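Local coordinates for GDP-L-fucose synthase (PDB 7CXT), which binds NADPH and reduces the C4 keto group of a GDP-linked sugar, GDP-6-OMe-4-keto-L-xylo-heptose, at residues Val62-Val67 / Asn91-Ser96; Lys15-Thr20 / Asn166-Thr171; Val101-Phe106 / Gly157-Thr162. All coordinates share one frame; numbering follows the deposited sequence.

Interaction 1: residues Val62-Val67 / Asn91-Ser96. With NDP (NADPH dihydro-nicotinamide-adenine-dinucleotide phosphate), chain C.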
loop_
_atom_site.group_PDB
_atom_site.type_symbol
_atom_site.label_atom_id
_atom_site.label_comp_id
_atom_site.label_asym_id
_atom_site.label_seq_id
_atom_site.Cartn_x
_atom_site.Cartn_y
_atom_site.Cartn_z
ATOM N N VAL A 62 -1.406 19.127 -9.794
ATOM C CA VAL A 62 -1.703 18.765 -8.412
ATOM C C VAL A 62 -0.389 18.574 -7.659
ATOM O O VAL A 62 0.498 17.854 -8.129
ATOM C CB VAL A 62 -2.565 17.487 -8.344
ATOM C CG1 VAL A 62 -2.727 17.014 -6.894
ATOM C CG2 VAL A 62 -3.929 17.727 -9.021
ATOM N N PHE A 63 -0.255 19.244 -6.506
ATOM C CA PHE A 63 0.840 19.023 -5.556
ATOM C C PHE A 63 0.205 18.425 -4.311
ATOM O O PHE A 63 -0.491 19.138 -3.578
ATOM C CB PHE A 63 1.564 20.320 -5.182
ATOM C CG PHE A 63 2.426 20.889 -6.260
ATOM C CD1 PHE A 63 3.751 20.477 -6.400
ATOM C CD2 PHE A 63 1.935 21.870 -7.108
ATOM C CE1 PHE A 63 4.546 21.019 -7.398
ATOM C CE2 PHE A 63 2.728 22.421 -8.097
ATOM C CZ PHE A 63 4.036 22.000 -8.235
ATOM N N LEU A 64 0.458 17.137 -4.050
ATOM C CA LEU A 64 -0.242 16.402 -2.976
ATOM C C LEU A 64 0.635 16.385 -1.724
ATOM O O LEU A 64 1.430 15.470 -1.521
ATOM C CB LEU A 64 -0.593 14.976 -3.418
ATOM C CG LEU A 64 -1.146 13.974 -2.385
ATOM C CD1 LEU A 64 -2.384 14.532 -1.637
ATOM C CD2 LEU A 64 -1.488 12.655 -3.043
ATOM N N THR A 65 0.467 17.390 -0.861
ATOM C CA THR A 65 1.253 17.463 0.364
ATOM C C THR A 65 0.522 16.959 1.600
ATOM O O THR A 65 1.172 16.773 2.633
ATOM C CB THR A 65 1.734 18.908 0.636
ATOM O OG1 THR A 65 0.671 19.693 1.197
ATOM C CG2 THR A 65 2.223 19.572 -0.643
ATOM N N ALA A 66 -0.794 16.743 1.539
ATOM C CA ALA A 66 -1.537 16.393 2.743
ATOM C C ALA A 66 -1.176 14.997 3.245
ATOM O O ALA A 66 -1.097 14.041 2.468
ATOM C CB ALA A 66 -3.037 16.473 2.483
ATOM N N VAL A 67 -1.042 14.866 4.564
ATOM C CA VAL A 67 -0.552 13.632 5.174
ATOM C C VAL A 67 -1.014 13.627 6.618
ATOM O O VAL A 67 -1.204 14.686 7.224
ATOM C CB VAL A 67 0.997 13.541 5.077
ATOM C CG1 VAL A 67 1.643 14.703 5.863
ATOM C CG2 VAL A 67 1.548 12.216 5.616
ATOM N N ASN A 91 -7.660 8.652 -3.025
ATOM C CA ASN A 91 -8.690 9.596 -3.451
ATOM C C ASN A 91 -8.122 10.636 -4.402
ATOM O O ASN A 91 -8.687 10.886 -5.469
ATOM C CB ASN A 91 -9.314 10.308 -2.245
ATOM C CG ASN A 91 -10.259 9.411 -1.441
ATOM O OD1 ASN A 91 -10.775 8.410 -1.945
ATOM N ND2 ASN A 91 -10.483 9.775 -0.182
ATOM N N VAL A 92 -7.009 11.268 -4.016
ATOM C CA VAL A 92 -6.466 12.354 -4.825
ATOM C C VAL A 92 -5.875 11.813 -6.123
ATOM O O VAL A 92 -6.066 12.397 -7.196
ATOM C CB VAL A 92 -5.433 13.161 -4.012
ATOM C CG1 VAL A 92 -4.664 14.151 -4.919
ATOM C CG2 VAL A 92 -6.118 13.904 -2.855
ATOM N N ILE A 93 -5.188 10.667 -6.064
ATOM C CA ILE A 93 -4.508 10.175 -7.261
ATOM C C ILE A 93 -5.514 9.670 -8.285
ATOM O O ILE A 93 -5.440 10.015 -9.473
ATOM C CB ILE A 93 -3.468 9.099 -6.896
ATOM C CG1 ILE A 93 -2.268 9.759 -6.204
ATOM C CG2 ILE A 93 -3.013 8.356 -8.141
ATOM C CD1 ILE A 93 -1.355 8.770 -5.464
ATOM N N HIS A 94 -6.482 8.862 -7.845
ATOM C CA HIS A 94 -7.412 8.291 -8.809
ATOM C C HIS A 94 -8.293 9.372 -9.411
ATOM O O HIS A 94 -8.531 9.379 -10.619
ATOM C CB HIS A 94 -8.275 7.203 -8.159
ATOM C CG HIS A 94 -9.242 6.574 -9.105
ATOM N ND1 HIS A 94 -8.847 5.777 -10.160
ATOM C CD2 HIS A 94 -10.596 6.635 -9.165
ATOM C CE1 HIS A 94 -9.914 5.384 -10.834
ATOM N NE2 HIS A 94 -10.988 5.887 -10.247
ATOM N N ASN A 95 -8.781 10.302 -8.582
ATOM C CA ASN A 95 -9.638 11.346 -9.106
ATOM C C ASN A 95 -8.874 12.350 -9.953
ATOM O O ASN A 95 -9.470 12.952 -10.847
ATOM C CB ASN A 95 -10.399 12.002 -7.950
ATOM C CG ASN A 95 -11.535 11.129 -7.478
ATOM O OD1 ASN A 95 -12.572 11.075 -8.124
ATOM N ND2 ASN A 95 -11.322 10.389 -6.391
ATOM N N SER A 96 -7.564 12.513 -9.737
ATOM C CA SER A 96 -6.779 13.295 -10.695
ATOM C C SER A 96 -6.778 12.623 -12.060
ATOM O O SER A 96 -6.951 13.284 -13.089
ATOM C CB SER A 96 -5.341 13.483 -10.202
ATOM O OG SER A 96 -5.271 14.378 -9.106
HETATM P PA NDP C . 2.172 18.806 7.463
HETATM O O1A NDP C . 1.752 17.743 8.417
HETATM O O2A NDP C . 3.056 19.941 7.902
HETATM O O5B NDP C . 0.823 19.483 6.814
HETATM C C5B NDP C . 0.055 18.433 6.342
HETATM C C4B NDP C . -1.245 19.071 5.808
HETATM O O4B NDP C . -2.178 18.059 5.442
HETATM C C3B NDP C . -1.855 19.934 6.945
HETATM O O3B NDP C . -2.189 21.206 6.450
HETATM C C2B NDP C . -3.154 19.148 7.278
HETATM O O2B NDP C . -4.186 19.918 7.549
HETATM C C1B NDP C . -3.425 18.488 5.894
HETATM N N9A NDP C . -4.286 17.329 6.038
HETATM C C8A NDP C . -4.050 16.138 6.773
HETATM N N7A NDP C . -5.057 15.274 6.695
HETATM C C5A NDP C . -6.020 15.940 5.867
HETATM C C6A NDP C . -7.291 15.566 5.408
HETATM N N6A NDP C . -7.877 14.351 5.742
HETATM N N1A NDP C . -8.006 16.380 4.609
HETATM C C2A NDP C . -7.414 17.589 4.302
HETATM N N3A NDP C . -6.233 18.087 4.648
HETATM C C4A NDP C . -5.540 17.214 5.462
HETATM O O3 NDP C . 2.833 17.908 6.242
HETATM P PN NDP C . 4.274 18.440 5.752
HETATM O O1N NDP C . 5.260 18.219 6.834
HETATM O O2N NDP C . 4.289 19.661 4.858
HETATM O O5D NDP C . 4.789 17.175 4.649
HETATM C C5D NDP C . 4.117 17.236 3.458
HETATM C C4D NDP C . 4.558 16.029 2.642
HETATM O O4D NDP C . 5.984 15.814 2.851
HETATM C C3D NDP C . 3.848 14.737 3.203
HETATM O O3D NDP C . 3.619 13.869 2.151
HETATM C C2D NDP C . 4.909 14.155 4.149
HETATM O O2D NDP C . 4.830 12.760 4.294
HETATM C C1D NDP C . 6.171 14.484 3.328
HETATM N N1N NDP C . 7.340 14.429 4.202
HETATM C C2N NDP C . 7.574 15.404 5.177
HETATM C C3N NDP C . 8.520 15.154 6.155
HETATM C C7N NDP C . 8.772 16.152 7.195
HETATM O O7N NDP C . 9.721 16.090 8.002
HETATM N N7N NDP C . 7.882 17.213 7.301
HETATM C C4N NDP C . 9.281 13.894 6.210
HETATM C C5N NDP C . 9.131 13.086 4.989
HETATM C C6N NDP C . 8.213 13.365 4.067
HETATM P P2B NDP C . -4.415 20.346 9.296
HETATM O O1X NDP C . -3.216 21.221 9.459
HETATM O O2X NDP C . -5.782 21.032 9.193
HETATM O O3X NDP C . -4.364 18.971 9.892
#

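Interaction 2: residues Lys15-Thr20 / Asn166-Thr171. With NDP (NADPH dihydro-nicotinamide-adenine-dinucleotide phosphate), chain C.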
loop_
_atom_site.group_PDB
_atom_site.type_symbol
_atom_site.label_atom_id
_atom_site.label_comp_id
_atom_site.label_asym_id
_atom_site.label_seq_id
_atom_site.Cartn_x
_atom_site.Cartn_y
_atom_site.Cartn_z
ATOM N N LYS A 15 -1.979 24.334 3.935
ATOM C CA LYS A 15 -1.592 25.004 5.173
ATOM C C LYS A 15 -0.397 24.362 5.879
ATOM O O LYS A 15 0.146 24.972 6.809
ATOM C CB LYS A 15 -2.798 25.072 6.128
ATOM C CG LYS A 15 -3.880 26.003 5.559
ATOM C CD LYS A 15 -4.396 27.008 6.571
ATOM C CE LYS A 15 -5.551 26.423 7.392
ATOM N NZ LYS A 15 -6.482 27.480 7.903
ATOM N N GLY A 16 0.046 23.176 5.456
ATOM C CA GLY A 16 1.164 22.514 6.097
ATOM C C GLY A 16 2.494 23.136 5.686
ATOM O O GLY A 16 2.556 24.100 4.924
ATOM N N THR A 17 3.584 22.574 6.223
ATOM C CA THR A 17 4.909 23.140 5.956
ATOM C C THR A 17 5.250 23.116 4.466
ATOM O O THR A 17 5.582 24.153 3.880
ATOM C CB THR A 17 5.974 22.389 6.755
ATOM O OG1 THR A 17 5.640 22.476 8.146
ATOM C CG2 THR A 17 7.352 23.010 6.511
ATOM N N ALA A 18 5.166 21.944 3.823
ATOM C CA ALA A 18 5.438 21.897 2.384
ATOM C C ALA A 18 4.410 22.702 1.603
ATOM O O ALA A 18 4.758 23.405 0.637
ATOM C CB ALA A 18 5.453 20.450 1.880
ATOM N N GLY A 19 3.142 22.653 2.033
ATOM C CA GLY A 19 2.097 23.298 1.256
ATOM C C GLY A 19 2.227 24.804 1.256
ATOM O O GLY A 19 2.042 25.446 0.223
ATOM N N THR A 20 2.591 25.384 2.398
ATOM C CA THR A 20 2.763 26.832 2.466
ATOM C C THR A 20 3.887 27.294 1.551
ATOM O O THR A 20 3.746 28.291 0.830
ATOM C CB THR A 20 3.063 27.258 3.903
ATOM O OG1 THR A 20 1.975 26.895 4.754
ATOM C CG2 THR A 20 3.275 28.760 3.978
ATOM N N ASN A 166 13.462 13.177 3.508
ATOM C CA ASN A 166 13.641 12.737 4.893
ATOM C C ASN A 166 13.069 13.707 5.927
ATOM O O ASN A 166 11.990 13.451 6.462
ATOM C CB ASN A 166 15.111 12.451 5.174
ATOM C CG ASN A 166 15.515 11.067 4.702
ATOM O OD1 ASN A 166 14.752 10.106 4.863
ATOM N ND2 ASN A 166 16.675 10.964 4.063
ATOM N N ASN A 167 13.768 14.782 6.267
ATOM C CA ASN A 167 13.278 15.744 7.252
ATOM C C ASN A 167 13.055 17.085 6.576
ATOM O O ASN A 167 13.933 17.579 5.864
ATOM C CB ASN A 167 14.248 15.947 8.423
ATOM C CG ASN A 167 14.444 14.699 9.244
ATOM O OD1 ASN A 167 15.429 13.968 9.069
ATOM N ND2 ASN A 167 13.517 14.440 10.139
ATOM N N LEU A 168 11.889 17.667 6.808
ATOM C CA LEU A 168 11.524 18.964 6.266
ATOM C C LEU A 168 11.670 20.034 7.339
ATOM O O LEU A 168 11.432 19.794 8.523
ATOM C CB LEU A 168 10.078 18.947 5.760
ATOM C CG LEU A 168 9.608 19.628 4.473
ATOM C CD1 LEU A 168 8.171 20.123 4.653
ATOM C CD2 LEU A 168 10.525 20.733 3.970
ATOM N N TYR A 169 12.048 21.229 6.907
ATOM C CA TYR A 169 11.929 22.420 7.729
ATOM C C TYR A 169 11.724 23.577 6.767
ATOM O O TYR A 169 11.860 23.426 5.549
ATOM C CB TYR A 169 13.157 22.629 8.636
ATOM C CG TYR A 169 14.398 23.092 7.910
ATOM C CD1 TYR A 169 15.119 22.229 7.100
ATOM C CD2 TYR A 169 14.869 24.399 8.054
ATOM C CE1 TYR A 169 16.266 22.642 6.443
ATOM C CE2 TYR A 169 16.013 24.819 7.395
ATOM C CZ TYR A 169 16.700 23.946 6.590
ATOM O OH TYR A 169 17.819 24.381 5.930
ATOM N N GLY A 170 11.373 24.729 7.299
ATOM C CA GLY A 170 11.116 25.807 6.366
ATOM C C GLY A 170 10.973 27.121 7.077
ATOM O O GLY A 170 10.937 27.190 8.307
ATOM N N THR A 171 10.872 28.174 6.266
ATOM C CA THR A 171 10.803 29.508 6.833
ATOM C C THR A 171 9.564 29.652 7.705
ATOM O O THR A 171 9.630 30.256 8.780
ATOM C CB THR A 171 10.828 30.559 5.717
ATOM O OG1 THR A 171 12.073 30.479 5.017
ATOM C CG2 THR A 171 10.675 31.960 6.282
HETATM P PA NDP C . 2.172 18.806 7.463
HETATM O O1A NDP C . 1.752 17.743 8.417
HETATM O O2A NDP C . 3.056 19.941 7.902
HETATM O O5B NDP C . 0.823 19.483 6.814
HETATM C C5B NDP C . 0.055 18.433 6.342
HETATM C C4B NDP C . -1.245 19.071 5.808
HETATM O O4B NDP C . -2.178 18.059 5.442
HETATM C C3B NDP C . -1.855 19.934 6.945
HETATM O O3B NDP C . -2.189 21.206 6.450
HETATM C C2B NDP C . -3.154 19.148 7.278
HETATM O O2B NDP C . -4.186 19.918 7.549
HETATM C C1B NDP C . -3.425 18.488 5.894
HETATM N N9A NDP C . -4.286 17.329 6.038
HETATM C C8A NDP C . -4.050 16.138 6.773
HETATM N N7A NDP C . -5.057 15.274 6.695
HETATM C C5A NDP C . -6.020 15.940 5.867
HETATM C C6A NDP C . -7.291 15.566 5.408
HETATM N N6A NDP C . -7.877 14.351 5.742
HETATM N N1A NDP C . -8.006 16.380 4.609
HETATM C C2A NDP C . -7.414 17.589 4.302
HETATM N N3A NDP C . -6.233 18.087 4.648
HETATM C C4A NDP C . -5.540 17.214 5.462
HETATM O O3 NDP C . 2.833 17.908 6.242
HETATM P PN NDP C . 4.274 18.440 5.752
HETATM O O1N NDP C . 5.260 18.219 6.834
HETATM O O2N NDP C . 4.289 19.661 4.858
HETATM O O5D NDP C . 4.789 17.175 4.649
HETATM C C5D NDP C . 4.117 17.236 3.458
HETATM C C4D NDP C . 4.558 16.029 2.642
HETATM O O4D NDP C . 5.984 15.814 2.851
HETATM C C3D NDP C . 3.848 14.737 3.203
HETATM O O3D NDP C . 3.619 13.869 2.151
HETATM C C2D NDP C . 4.909 14.155 4.149
HETATM O O2D NDP C . 4.830 12.760 4.294
HETATM C C1D NDP C . 6.171 14.484 3.328
HETATM N N1N NDP C . 7.340 14.429 4.202
HETATM C C2N NDP C . 7.574 15.404 5.177
HETATM C C3N NDP C . 8.520 15.154 6.155
HETATM C C7N NDP C . 8.772 16.152 7.195
HETATM O O7N NDP C . 9.721 16.090 8.002
HETATM N N7N NDP C . 7.882 17.213 7.301
HETATM C C4N NDP C . 9.281 13.894 6.210
HETATM C C5N NDP C . 9.131 13.086 4.989
HETATM C C6N NDP C . 8.213 13.365 4.067
HETATM P P2B NDP C . -4.415 20.346 9.296
HETATM O O1X NDP C . -3.216 21.221 9.459
HETATM O O2X NDP C . -5.782 21.032 9.193
HETATM O O3X NDP C . -4.364 18.971 9.892
#

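Interaction 3: residues Val101-Phe106 / Gly157-Thr162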
loop_
_atom_site.group_PDB
_atom_site.type_symbol
_atom_site.label_atom_id
_atom_site.label_comp_id
_atom_site.label_asym_id
_atom_site.label_seq_id
_atom_site.Cartn_x
_atom_site.Cartn_y
_atom_site.Cartn_z
ATOM N N VAL A 101 -6.050 15.401 -15.058
ATOM C CA VAL A 101 -4.919 16.178 -14.556
ATOM C C VAL A 101 -3.682 15.924 -15.413
ATOM O O VAL A 101 -3.382 14.782 -15.792
ATOM C CB VAL A 101 -4.663 15.815 -13.083
ATOM C CG1 VAL A 101 -3.283 16.248 -12.616
ATOM C CG2 VAL A 101 -5.761 16.413 -12.201
ATOM N N LYS A 102 -2.965 17.014 -15.728
ATOM C CA LYS A 102 -1.811 16.951 -16.613
ATOM C C LYS A 102 -0.614 16.317 -15.919
ATOM O O LYS A 102 -0.053 15.344 -16.421
ATOM C CB LYS A 102 -1.463 18.360 -17.117
ATOM C CG LYS A 102 -2.480 18.901 -18.127
ATOM C CD LYS A 102 -2.072 20.271 -18.614
ATOM C CE LYS A 102 -0.891 20.165 -19.569
ATOM N NZ LYS A 102 -0.399 21.526 -19.967
ATOM N N LYS A 103 -0.237 16.824 -14.740
ATOM C CA LYS A 103 0.820 16.217 -13.937
ATOM C C LYS A 103 0.470 16.333 -12.461
ATOM O O LYS A 103 -0.291 17.209 -12.044
ATOM C CB LYS A 103 2.191 16.869 -14.183
ATOM C CG LYS A 103 2.709 16.722 -15.594
ATOM C CD LYS A 103 4.015 17.487 -15.806
ATOM C CE LYS A 103 5.209 16.711 -15.313
ATOM N NZ LYS A 103 6.485 17.327 -15.819
ATOM N N LEU A 104 1.051 15.434 -11.671
ATOM C CA LEU A 104 0.841 15.413 -10.236
ATOM C C LEU A 104 2.177 15.129 -9.571
ATOM O O LEU A 104 2.993 14.367 -10.095
ATOM C CB LEU A 104 -0.205 14.349 -9.848
ATOM C CG LEU A 104 -0.506 14.091 -8.371
ATOM C CD1 LEU A 104 -1.975 13.607 -8.244
ATOM C CD2 LEU A 104 0.448 13.092 -7.719
ATOM N N VAL A 105 2.400 15.738 -8.413
ATOM C CA VAL A 105 3.590 15.458 -7.625
ATOM C C VAL A 105 3.154 14.979 -6.260
ATOM O O VAL A 105 2.392 15.661 -5.568
ATOM C CB VAL A 105 4.515 16.682 -7.497
ATOM C CG1 VAL A 105 5.538 16.418 -6.400
ATOM C CG2 VAL A 105 5.224 16.926 -8.808
ATOM N N PHE A 106 3.648 13.814 -5.874
ATOM C CA PHE A 106 3.354 13.219 -4.587
ATOM C C PHE A 106 4.639 13.176 -3.780
ATOM O O PHE A 106 5.722 12.970 -4.337
ATOM C CB PHE A 106 2.754 11.810 -4.774
ATOM C CG PHE A 106 2.660 11.018 -3.512
ATOM C CD1 PHE A 106 1.949 11.505 -2.421
ATOM C CD2 PHE A 106 3.280 9.779 -3.412
ATOM C CE1 PHE A 106 1.874 10.773 -1.242
ATOM C CE2 PHE A 106 3.200 9.030 -2.252
ATOM C CZ PHE A 106 2.476 9.524 -1.160
ATOM N N GLY A 157 -0.833 6.092 -18.830
ATOM C CA GLY A 157 -0.067 7.152 -19.457
ATOM C C GLY A 157 -0.159 8.476 -18.732
ATOM O O GLY A 157 -0.024 9.530 -19.358
ATOM N N THR A 158 -0.431 8.448 -17.432
ATOM C CA THR A 158 -0.418 9.653 -16.618
ATOM C C THR A 158 1.029 10.100 -16.387
ATOM O O THR A 158 1.983 9.431 -16.778
ATOM C CB THR A 158 -1.134 9.397 -15.296
ATOM O OG1 THR A 158 -0.589 8.218 -14.693
ATOM C CG2 THR A 158 -2.646 9.199 -15.527
ATOM N N ASN A 159 1.188 11.249 -15.749
ATOM C CA ASN A 159 2.487 11.795 -15.379
ATOM C C ASN A 159 2.482 12.131 -13.879
ATOM O O ASN A 159 2.439 13.301 -13.468
ATOM C CB ASN A 159 2.745 13.022 -16.200
ATOM C CG ASN A 159 3.924 12.897 -17.098
ATOM O OD1 ASN A 159 4.797 12.048 -16.921
ATOM N ND2 ASN A 159 3.976 13.788 -18.083
ATOM N N PHE A 160 2.479 11.091 -13.056
ATOM C CA PHE A 160 2.381 11.216 -11.607
ATOM C C PHE A 160 3.738 10.828 -11.018
ATOM O O PHE A 160 4.192 9.691 -11.202
ATOM C CB PHE A 160 1.261 10.325 -11.063
ATOM C CG PHE A 160 -0.142 10.679 -11.564
ATOM C CD1 PHE A 160 -0.405 11.862 -12.256
ATOM C CD2 PHE A 160 -1.207 9.818 -11.311
ATOM C CE1 PHE A 160 -1.716 12.175 -12.693
ATOM C CE2 PHE A 160 -2.509 10.116 -11.747
ATOM C CZ PHE A 160 -2.761 11.289 -12.440
ATOM N N ILE A 161 4.401 11.776 -10.350
ATOM C CA ILE A 161 5.797 11.633 -9.939
ATOM C C ILE A 161 5.901 11.683 -8.411
ATOM O O ILE A 161 5.391 12.613 -7.771
ATOM C CB ILE A 161 6.686 12.728 -10.563
ATOM C CG1 ILE A 161 6.457 12.855 -12.077
ATOM C CG2 ILE A 161 8.137 12.450 -10.281
ATOM C CD1 ILE A 161 6.595 11.558 -12.846
ATOM N N THR A 162 6.635 10.734 -7.839
ATOM C CA THR A 162 6.877 10.693 -6.403
ATOM C C THR A 162 8.268 11.220 -6.089
ATOM O O THR A 162 9.263 10.744 -6.651
ATOM C CB THR A 162 6.722 9.265 -5.871
ATOM O OG1 THR A 162 5.379 8.829 -6.100
ATOM C CG2 THR A 162 7.030 9.202 -4.364
HETATM O O HOH W 1 -1.392 12.686 -16.195
#

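Interaction 1: residues Val62-Val67 / Asn91-Ser96
Strand 62-64, bearing Val62 and Leu64, runs nearly antiparallel to helix 91-96 at 164°, the short axes approaching to 10.3 Å, with Val62 opposite Ser96 and Leu64 opposite Val92. Val62 and Leu64 both point toward the helix. Leu64 and Val92 meet tip to tip: CD1 of Leu64 lies 4.0 Å from CG2 of Val92, and its CD2 touches CG1 of the same valine. With CG1 of Val92 anti to the backbone N (chi1 170°), that methyl can also reach Val62, whose CG1 is 4.0 Å from it. Leu64 CD2 also comes within 4.4 Å of CG1 of Ile93. One turn along the helix, the hydroxyl OG of Ser96 sits 3.6 Å from Val62 CG2. OG is satisfied within the helix, donating to Val92 O at 2.9 Å, from the face of that carbonyl opposite to Ser96 N. Past the strand end the chain turns to the cofactor: Val67 CG1 packs 3.5 Å from C3D of NADPH, and Ala66 CB lies 3.5 Å from O4B of its adenosine ribose. The pair is the first strand-helix half of the beta-alpha-beta unit 61-64, 78-98, 103-109; helix 47-57 adds Phe54 beside Val62 and Ser96, strand 103-109 lies next to strand 61-64, and helix 136-156 covers Ile93.

Interaction 2: residues Lys15-Thr20 / Asn166-Thr171
Ala18 N donates to O2N of the NADPH pyrophosphate at 2.7 Å, an almost straight bond (167°), and Thr17 N gives a longer one to O2A of the other phosphate at 3.2 Å. Both amides belong to the first turn of helix 17-28, so the helix start, with its partial positive charge, probably steadies the two phosphates. Gly16, at the N-cap, brings its CA to 3.1 Å from O5B, so the chain passes close against the cofactor. This is the glycine-rich dinucleotide-binding turn of the Rossmann fold, which follows strand 9-12. Leu168 holds the nicotinamide end: its N donates to the carboxamide oxygen O7N at 2.9 Å, while its CB lies 3.2 Å from N7N. The side chain runs alongside Thr17, pointing the other way, and its CD1 meets CG2 of Thr17 at 3.5 Å and CB of Ala18 at 3.9 Å. With OG1 of Thr17 beside the backbone N (chi1 -58°), CG2 falls anti to N and turns to Leu168 and the backbone of Gly170. Leu248 of helix 245-258 touches both Ala18 and Leu168.

Interaction 3: residues Val101-Phe106 / Gly157-Thr162
The Phe160 ring has CB of Thr158 over the centre of one face, 3.7 Å above the plane, while Leu104 CB approaches CD1 of the ring obliquely at 3.5 Å and Val101 CG1 joins it more distantly. At the far end of the contact the Phe106 ring takes Thr162 OG1 at its edge, in the ring plane, 3.5 Å from CD2. With CG of Phe106 anti to the backbone N (chi1 169°), the ring runs out along Thr162. Thr162 OG1 is buried here and has no hydrogen-bonding partner in the model. Lys103 and Asn159 also run alongside each other, CG of the lysine 3.7 Å from CB of the asparagine; Lys103 NZ is hydrogen-bonded to Met256 O and forms a salt bridge with Asp260, while Asn159 OD1 accepts from Phe261 N. The backbones are tied by Leu104 N to Asn159 O (3.1 Å), Ile161 N to Leu104 O (3.0 Å) and Phe106 N to Ile161 O (2.8 Å). Before the paired residues a water bridges the chains, donating to Val101 O and accepting from Asn159 N. Leu104, Phe106, Phe160 and Thr162 share the face of the sheet covered by helices 78-98 and 136-156; Val105 and Ile161 share the other. Two parallel neighbours linked through helix 136-156 form the beta-alpha-beta crossover characteristic of the Rossmann fold.

How the interactions relate
Interactions 1 and 3 lie in the parallel sheet of the Rossmann fold, while interaction 2 joins its first helix to strand 167-169 of a separate mixed sheet. The centres of interactions 1 and 3 are about 10 Å apart, strand 61-64 being the neighbour of strand 103-109; Val62 O and Leu64 N probably hydrogen-bond to Val105. They follow one another along the chain, both within the span between the segments of interaction 2, whose centre is about 17 Å from interaction 1 and 21 Å from interaction 3. Thr65 packs on Ala18 and Gly19, and strand 160-165 is followed in the chain by strand 167-169. Segments 62-67, 15-20 and 166-171 thus converge on the cofactor.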